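Local coordinates for protein cytochrome CH (Methylobacterium extorquens, PDB 1QN2) that carries a covalently attached heme c and, as an unusual class I c-type cytochrome of the cytochrome c2 kind, probably shuttles electrons between redox partners, at residues 21-26 and 39-44. Sequence-based numbering, arbitrary orientation.
Sequences EKNGVG and EGADGY. With HEC (heme c), chain D.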
ATOM      1  N   GLU A  21      -0.507  11.632   6.813  1.00 32.69           N
ATOM      2  CA  GLU A  21      -1.109  12.384   7.898  1.00 34.50           C
ATOM      3  C   GLU A  21      -2.617  12.336   7.895  1.00 36.00           C
ATOM      4  O   GLU A  21      -3.242  12.455   8.960  1.00 42.32           O
ATOM      5  CB  GLU A  21      -0.608  13.825   7.879  1.00 36.32           C
ATOM      6  N   LYS A  22      -3.269  12.157   6.744  1.00 29.14           N
ATOM      7  CA  LYS A  22      -4.742  12.133   6.819  1.00 35.69           C
ATOM      8  C   LYS A  22      -5.334  11.259   5.715  1.00 37.74           C
ATOM      9  O   LYS A  22      -4.684  10.962   4.717  1.00 31.98           O
ATOM     10  CB  LYS A  22      -5.249  13.582   6.622  1.00 29.14           C
ATOM     11  CG  LYS A  22      -4.788  14.155   5.288  1.00 38.53           C
ATOM     12  CD  LYS A  22      -4.579  15.658   5.366  1.00197.39           C
ATOM     13  CE  LYS A  22      -5.857  16.413   5.045  1.00197.39           C
ATOM     14  NZ  LYS A  22      -5.593  17.834   4.685  1.00184.76           N
ATOM     15  N   ASN A  23      -6.591  10.883   5.920  1.00 30.32           N
ATOM     16  CA  ASN A  23      -7.336  10.076   4.952  1.00 29.61           C
ATOM     17  C   ASN A  23      -7.870  10.987   3.834  1.00 28.11           C
ATOM     18  O   ASN A  23      -8.287  12.110   4.102  1.00 40.35           O
ATOM     19  CB  ASN A  23      -8.543   9.422   5.652  1.00 31.27           C
ATOM     20  CG  ASN A  23      -8.171   8.284   6.565  1.00 31.11           C
ATOM     21  OD1 ASN A  23      -7.177   7.586   6.354  1.00 29.92           O
ATOM     22  ND2 ASN A  23      -8.971   8.076   7.605  1.00 27.79           N
ATOM     23  N   GLY A  24      -7.843  10.492   2.608  1.00 32.69           N
ATOM     24  CA  GLY A  24      -8.355  11.266   1.482  1.00 29.14           C
ATOM     25  C   GLY A  24      -9.056  10.253   0.593  1.00 45.72           C
ATOM     26  O   GLY A  24      -9.863   9.455   1.083  1.00 30.00           O
ATOM     27  N   VAL A  25      -8.752  10.263  -0.702  1.00 27.00           N
ATOM     28  CA  VAL A  25      -9.417   9.253  -1.564  1.00 29.69           C
ATOM     29  C   VAL A  25      -9.060   7.859  -0.985  1.00 53.06           C
ATOM     30  O   VAL A  25      -9.895   6.974  -0.926  1.00 31.66           O
ATOM     31  CB  VAL A  25      -8.837   9.318  -2.992  1.00 29.06           C
ATOM     32  CG1 VAL A  25      -9.170   8.034  -3.748  1.00 43.35           C
ATOM     33  CG2 VAL A  25      -9.269  10.556  -3.726  1.00 56.77           C
ATOM     34  N   GLY A  26      -7.801   7.757  -0.586  1.00 30.00           N
ATOM     35  CA  GLY A  26      -7.244   6.553   0.002  1.00 19.03           C
ATOM     36  C   GLY A  26      -6.900   6.777   1.461  1.00 27.63           C
ATOM     37  O   GLY A  26      -6.858   7.913   1.949  1.00 25.82           O
ATOM     38  N   GLU A  39      -8.074  -2.472   8.461  1.00 27.48           N
ATOM     39  CA  GLU A  39      -8.543  -2.356   9.827  1.00 27.95           C
ATOM     40  C   GLU A  39      -8.229  -1.018  10.462  1.00 35.69           C
ATOM     41  O   GLU A  39      -8.938  -0.598  11.388  1.00 44.14           O
ATOM     42  CB  GLU A  39      -7.943  -3.491  10.671  1.00 41.61           C
ATOM     43  N   GLY A  40      -7.189  -0.311  10.025  1.00 33.48           N
ATOM     44  CA  GLY A  40      -6.897   0.963  10.666  1.00 36.24           C
ATOM     45  C   GLY A  40      -7.153   2.234   9.891  1.00 20.61           C
ATOM     46  O   GLY A  40      -8.264   2.513   9.443  1.00 30.95           O
ATOM     47  N   ALA A  41      -6.114   3.052   9.725  1.00 30.00           N
ATOM     48  CA  ALA A  41      -6.271   4.299   8.990  1.00 36.08           C
ATOM     49  C   ALA A  41      -7.331   5.195   9.606  1.00 26.53           C
ATOM     50  O   ALA A  41      -8.195   5.741   8.915  1.00 33.48           O
ATOM     51  CB  ALA A  41      -6.565   4.032   7.527  1.00 34.50           C
ATOM     52  N   ASP A  42      -7.273   5.360  10.925  1.00 40.11           N
ATOM     53  CA  ASP A  42      -8.234   6.205  11.624  1.00 54.01           C
ATOM     54  C   ASP A  42      -9.638   6.057  11.067  1.00 58.35           C
ATOM     55  O   ASP A  42     -10.231   7.032  10.594  1.00 75.17           O
ATOM     56  CB  ASP A  42      -7.796   7.679  11.526  1.00 62.06           C
ATOM     57  CG  ASP A  42      -6.385   7.891  12.037  1.00197.39           C
ATOM     58  OD1 ASP A  42      -6.045   7.332  13.101  1.00 63.96           O
ATOM     59  OD2 ASP A  42      -5.611   8.616  11.375  1.00 82.12           O
ATOM     60  N   GLY A  43     -10.202   4.854  11.122  1.00 41.06           N
ATOM     61  CA  GLY A  43     -11.552   4.681  10.632  1.00 47.85           C
ATOM     62  C   GLY A  43     -11.798   4.919   9.159  1.00 53.22           C
ATOM     63  O   GLY A  43     -12.871   5.406   8.780  1.00 43.74           O
ATOM     64  N   TYR A  44     -10.837   4.593   8.295  1.00 38.06           N
ATOM     65  CA  TYR A  44     -11.124   4.826   6.848  1.00 27.32           C
ATOM     66  C   TYR A  44     -12.165   3.772   6.422  1.00 21.24           C
ATOM     67  O   TYR A  44     -12.163   2.699   7.022  1.00 23.77           O
ATOM     68  CB  TYR A  44      -9.832   4.614   6.057  1.00 28.74           C
ATOM     69  CG  TYR A  44     -10.000   4.674   4.562  1.00 30.16           C
ATOM     70  CD1 TYR A  44     -10.007   5.887   3.881  1.00 23.53           C
ATOM     71  CD2 TYR A  44     -10.223   3.509   3.832  1.00 26.85           C
ATOM     72  CE1 TYR A  44     -10.185   5.939   2.519  1.00 25.11           C
ATOM     73  CE2 TYR A  44     -10.404   3.555   2.474  1.00 20.21           C
ATOM     74  CZ  TYR A  44     -10.391   4.766   1.819  1.00 21.63           C
ATOM     75  OH  TYR A  44     -10.579   4.821   0.460  1.00 25.98           O
TER
HETATM   76 FE   HEC D 101      -3.513   2.668  -2.401  1.00 21.56          FE
HETATM   77  CHA HEC D 101      -5.306   0.967  -0.022  1.00 16.82           C
HETATM   78  CHB HEC D 101      -0.580   1.530  -1.000  1.00 17.05           C
HETATM   79  CHC HEC D 101      -1.758   3.785  -5.160  1.00 13.03           C
HETATM   80  CHD HEC D 101      -6.288   4.251  -3.465  1.00 15.16           C
HETATM   81  NA  HEC D 101      -3.021   1.476  -0.766  1.00 17.53           N
HETATM   82  C1A HEC D 101      -3.925   0.847   0.063  1.00 16.82           C
HETATM   83  C2A HEC D 101      -3.192   0.104   0.943  1.00 16.34           C
HETATM   84  C3A HEC D 101      -1.868   0.258   0.676  1.00 17.77           C
HETATM   85  C4A HEC D 101      -1.758   1.115  -0.397  1.00 19.90           C
HETATM   86  CMA HEC D 101      -0.818  -0.462   1.514  1.00 17.45           C
HETATM   87  CAA HEC D 101      -3.739  -0.755   2.058  1.00 15.71           C
HETATM   88  CBA HEC D 101      -3.802   0.079   3.338  1.00 22.90           C
HETATM   89  CGA HEC D 101      -4.534  -0.587   4.497  1.00 31.11           C
HETATM   90  O1A HEC D 101      -4.735  -1.826   4.536  1.00 22.58           O
HETATM   91  O2A HEC D 101      -4.561   0.039   5.593  1.00 25.35           O
HETATM   92  NB  HEC D 101      -1.512   2.708  -2.966  1.00 17.45           N
HETATM   93  C1B HEC D 101      -0.491   2.209  -2.200  1.00 19.11           C
HETATM   94  C2B HEC D 101       0.679   2.628  -2.788  1.00 15.00           C
HETATM   95  C3B HEC D 101       0.377   3.176  -4.014  1.00 14.69           C
HETATM   96  C4B HEC D 101      -1.007   3.290  -4.091  1.00 14.45           C
HETATM   97  CMB HEC D 101       2.123   2.383  -2.381  1.00 21.24           C
HETATM   98  CAB HEC D 101       1.330   3.527  -4.974  1.00 26.06           C
HETATM   99  CBB HEC D 101       2.070   2.553  -5.651  1.00 20.37           C
HETATM  100  NC  HEC D 101      -3.962   3.800  -4.069  1.00 18.79           N
HETATM  101  C1C HEC D 101      -3.081   4.199  -5.036  1.00 19.66           C
HETATM  102  C2C HEC D 101      -3.769   5.083  -5.836  1.00 19.74           C
HETATM  103  C3C HEC D 101      -5.042   5.247  -5.351  1.00 14.76           C
HETATM  104  C4C HEC D 101      -5.164   4.415  -4.258  1.00 16.74           C
HETATM  105  CMC HEC D 101      -3.385   5.907  -7.053  1.00 23.21           C
HETATM  106  CAC HEC D 101      -6.024   6.083  -5.889  1.00 24.32           C
HETATM  107  CBC HEC D 101      -6.396   6.070  -7.237  1.00 23.45           C
HETATM  108  ND  HEC D 101      -5.490   2.621  -1.812  1.00 14.92           N
HETATM  109  C1D HEC D 101      -6.453   3.330  -2.452  1.00 14.21           C
HETATM  110  C2D HEC D 101      -7.652   2.954  -1.879  1.00 19.34           C
HETATM  111  C3D HEC D 101      -7.375   2.054  -0.903  1.00 13.98           C
HETATM  112  C4D HEC D 101      -6.026   1.810  -0.857  1.00 18.95           C
HETATM  113  CMD HEC D 101      -9.085   3.376  -2.147  1.00 15.55           C
HETATM  114  CAD HEC D 101      -8.397   1.333  -0.043  1.00 20.84           C
HETATM  115  CBD HEC D 101      -8.568   0.007  -0.809  1.00 18.16           C
HETATM  116  CGD HEC D 101      -9.779  -0.797  -0.346  1.00 28.74           C
HETATM  117  O1D HEC D 101     -10.063  -1.825  -1.019  1.00 23.29           O
HETATM  118  O2D HEC D 101     -10.413  -0.520   0.695  1.00 18.95           O
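Y44 lies against N23, G24, V25 and G26 and can be followed outward from CB; Y44 CB sits 3.9 Å from N23 ND2, beside the asparagine amide. CG is set anti to the backbone N (chi1 174°), which lays the ring alongside N23 to G26 with its hydroxyl beside the heme. One flank of the ring runs along the other segment: Y44 CD1 is 4.0 Å from N23 CG, and Y44 CE1 comes to 3.6 Å from G26 C. The carbonyl oxygens of G24 and V25 lie at the ring edge, in its plane. CE2, on the other flank, meets HEC CAD, the first carbon of a propionate arm. At the tip, Y44 OH donates a hydrogen bond of 2.7 Å to V25 O, which fixes the end of the ring. Y44 OH also stands 3.3 Å from the heme methyl HEC CMD.

Both segments belong to the long loop region between helices 4-10 and 48-53 of this cytochrome c fold, and V25 and Y44 form part of the heme pocket; F46 packs edge-to-face against the tyrosine. At the outer end, N23 ties down the tight turn of 41-44, where A41, D42 and G43 all have positive phi. N23 ND2 gives A41 O a fairly straight hydrogen bond of 2.8 Å, N-H...O 161°, with the acceptor almost in the amide plane. OD1 faces the methyl of A41 and accepts from T28 N, so both ends of the amide are engaged and its rotation is set, 65° from the plane of the tyrosine ring.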